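Local coordinates for protein xyloglucan-specific endo-beta-1,4-glucanase (Uncultured bacterium, PDB 4W88) that hydrolyses internal beta-1,4-glucosidic linkages in the backbone of xyloglucan, a plant cell-wall polysaccharide, at residues D305-H310 with K325-D330. The protein carries 1 engineered substitution. Residues are numbered along the deposited sequence; the frame is centred on the assembly and turned at random.
Sequences DNNIYH and KWYNDD
Tyr309 and Tyr327 run past one another in opposite directions with nearly parallel rings, so that each ring covers the other's CB. Tyr327 CB rests over the centre of the Tyr309 ring, 3.5 Å from its centroid, in a CH-pi contact that Tyr309 CB returns. At the next atom, Tyr327 CG meets Tyr309 CG at 3.5 Å. The planes are only 10° apart, yet the rings are slid so far that they barely overlap. Along one flank, Tyr327 CD1 and CE1 point an edge at the His310 ring, an offset edge-to-face pair with Tyr327 CD1 3.8 Å from His310 NE2. On the other flank CE2 passes Asn307 OD1, and at the tip Tyr327 OH donates to Asn307 OD1 at 2.8 Å, from above the carbonyl plane. A water gives its proton to the same hydroxyl and accepts from His310 N. Here the eighth strand of the TIM barrel, 300-305, runs out into its loop, which Asx turns at Asp305 and Asn306 bend; the chain then returns through a two-stranded hairpin to the C-terminal helix 329-336. Tyr309, on which Phe276 also stacks, has CG anti to its own N (chi1 -172°), which carries its hydroxyl to that helix's start, where Asn328 ND2 donates to Tyr309 OH at 3.0 Å. Asn328 is the N-cap, its OD1 accepting from Ile331 N, while Thr280 also bonds its ND2. With a leucine in place of Tyr309, Asn328 would probably lose its hydroxyl acceptor and Tyr327 CB the ring face beneath it.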
loop_
_atom_site.group_PDB
_atom_site.type_symbol
_atom_site.label_atom_id
_atom_site.label_comp_id
_atom_site.label_asym_id
_atom_site.label_seq_id
_atom_site.Cartn_x
_atom_site.Cartn_y
_atom_site.Cartn_z
ATOM N N ASP A 305 4.298 7.948 3.942
ATOM C CA ASP A 305 4.953 8.758 4.919
ATOM C C ASP A 305 6.032 7.972 5.643
ATOM O O ASP A 305 5.763 7.135 6.509
ATOM C CB ASP A 305 3.939 9.375 5.894
ATOM C CG ASP A 305 4.570 10.373 6.861
ATOM O OD1 ASP A 305 5.837 10.342 7.066
ATOM O OD2 ASP A 305 3.790 11.218 7.422
ATOM N N ASN A 306 7.288 8.325 5.293
ATOM C CA ASN A 306 8.452 7.669 5.882
ATOM C C ASN A 306 9.165 8.384 7.021
ATOM O O ASN A 306 10.261 7.946 7.461
ATOM C CB ASN A 306 9.451 7.256 4.774
ATOM C CG ASN A 306 9.958 8.436 3.984
ATOM O OD1 ASN A 306 9.701 9.574 4.385
ATOM N ND2 ASN A 306 10.746 8.182 2.965
ATOM N N ASN A 307 8.598 9.506 7.444
ATOM C CA ASN A 307 9.189 10.383 8.488
ATOM C C ASN A 307 10.515 10.981 8.087
ATOM O O ASN A 307 11.277 11.360 8.967
ATOM C CB ASN A 307 9.295 9.614 9.790
ATOM C CG ASN A 307 9.465 10.490 11.008
ATOM O OD1 ASN A 307 9.042 11.639 11.018
ATOM N ND2 ASN A 307 10.084 9.955 12.033
ATOM N N ILE A 308 10.755 11.144 6.772
ATOM C CA ILE A 308 11.977 11.802 6.307
ATOM C C ILE A 308 11.579 13.138 5.719
ATOM O O ILE A 308 10.832 13.177 4.764
ATOM C CB ILE A 308 12.749 10.965 5.277
ATOM C CG1 ILE A 308 13.196 9.638 5.914
ATOM C CG2 ILE A 308 13.960 11.752 4.780
ATOM C CD1 ILE A 308 13.893 8.729 4.918
ATOM N N TYR A 309 12.112 14.239 6.269
ATOM C CA TYR A 309 11.777 15.574 5.792
ATOM C C TYR A 309 12.997 16.501 5.839
ATOM O O TYR A 309 13.319 17.119 4.853
ATOM C CB TYR A 309 10.644 16.185 6.625
ATOM C CG TYR A 309 10.075 17.487 6.101
ATOM C CD1 TYR A 309 9.098 17.471 5.133
ATOM C CD2 TYR A 309 10.489 18.698 6.577
ATOM C CE1 TYR A 309 8.551 18.628 4.659
ATOM C CE2 TYR A 309 9.944 19.880 6.109
ATOM C CZ TYR A 309 8.970 19.846 5.138
ATOM O OH TYR A 309 8.324 20.952 4.606
ATOM N N HIS A 310 13.640 16.631 6.987
ATOM C CA HIS A 310 14.738 17.542 7.087
ATOM C C HIS A 310 16.056 16.876 6.736
ATOM O O HIS A 310 16.968 17.520 6.305
ATOM C CB HIS A 310 14.832 18.128 8.503
ATOM C CG HIS A 310 13.657 18.951 8.938
ATOM N ND1 HIS A 310 13.333 20.167 8.366
ATOM C CD2 HIS A 310 12.783 18.768 9.957
ATOM C CE1 HIS A 310 12.274 20.668 8.981
ATOM N NE2 HIS A 310 11.918 19.836 9.947
ATOM N N LYS A 325 3.874 16.631 15.602
ATOM C CA LYS A 325 3.542 17.829 14.837
ATOM C C LYS A 325 3.838 17.517 13.369
ATOM O O LYS A 325 4.663 16.699 13.073
ATOM C CB LYS A 325 4.403 19.045 15.310
ATOM C CG LYS A 325 4.270 19.482 16.768
ATOM C CD LYS A 325 2.812 19.669 17.236
ATOM C CE LYS A 325 2.649 19.764 18.748
ATOM N NZ LYS A 325 3.299 20.988 19.201
ATOM N N TRP A 326 3.115 18.197 12.465
ATOM C CA TRP A 326 3.255 17.965 11.071
ATOM C C TRP A 326 4.406 18.794 10.510
ATOM O O TRP A 326 4.554 19.997 10.851
ATOM C CB TRP A 326 1.915 18.187 10.353
ATOM C CG TRP A 326 0.873 17.255 10.850
ATOM C CD1 TRP A 326 0.052 17.458 11.918
ATOM C CD2 TRP A 326 0.565 15.951 10.337
ATOM N NE1 TRP A 326 -0.783 16.360 12.097
ATOM C CE2 TRP A 326 -0.437 15.397 11.173
ATOM C CE3 TRP A 326 1.061 15.156 9.279
ATOM C CZ2 TRP A 326 -0.985 14.107 10.934
ATOM C CZ3 TRP A 326 0.509 13.906 9.048
ATOM C CH2 TRP A 326 -0.462 13.372 9.884
ATOM N N TYR A 327 5.224 18.177 9.658
ATOM C CA TYR A 327 6.347 18.917 9.041
ATOM C C TYR A 327 5.925 20.104 8.167
ATOM O O TYR A 327 6.646 21.100 8.038
ATOM C CB TYR A 327 7.163 18.015 8.149
ATOM C CG TYR A 327 7.993 16.960 8.847
ATOM C CD1 TYR A 327 9.090 17.323 9.630
ATOM C CD2 TYR A 327 7.673 15.581 8.732
ATOM C CE1 TYR A 327 9.830 16.351 10.293
ATOM C CE2 TYR A 327 8.455 14.609 9.370
ATOM C CZ TYR A 327 9.492 15.006 10.143
ATOM O OH TYR A 327 10.269 14.093 10.770
ATOM N N ASN A 328 4.780 19.955 7.504
ATOM C CA ASN A 328 4.333 20.934 6.514
ATOM C C ASN A 328 2.820 21.013 6.511
ATOM O O ASN A 328 2.174 20.181 5.907
ATOM C CB ASN A 328 4.921 20.601 5.136
ATOM C CG ASN A 328 4.694 21.697 4.149
ATOM O OD1 ASN A 328 3.614 22.289 4.070
ATOM N ND2 ASN A 328 5.731 22.019 3.406
ATOM N N ASP A 329 2.252 21.951 7.264
ATOM C CA ASP A 329 0.808 21.912 7.461
ATOM C C ASP A 329 0.052 22.296 6.188
ATOM O O ASP A 329 -1.090 21.879 5.995
ATOM C CB ASP A 329 0.372 22.861 8.583
ATOM C CG ASP A 329 0.538 22.266 9.947
ATOM O OD1 ASP A 329 0.162 21.113 10.175
ATOM O OD2 ASP A 329 1.095 22.981 10.763
ATOM N N ASP A 330 0.682 23.056 5.285
ATOM C CA ASP A 330 0.001 23.396 4.011
ATOM C C ASP A 330 -0.194 22.173 3.091
ATOM O O ASP A 330 -1.256 21.977 2.479
ATOM C CB ASP A 330 0.785 24.467 3.267
ATOM C CG ASP A 330 0.666 25.850 3.885
ATOM O OD1 ASP A 330 -0.125 26.080 4.800
ATOM O OD2 ASP A 330 1.327 26.740 3.388
HETATM O O HOH W 1 12.899 14.932 9.604
#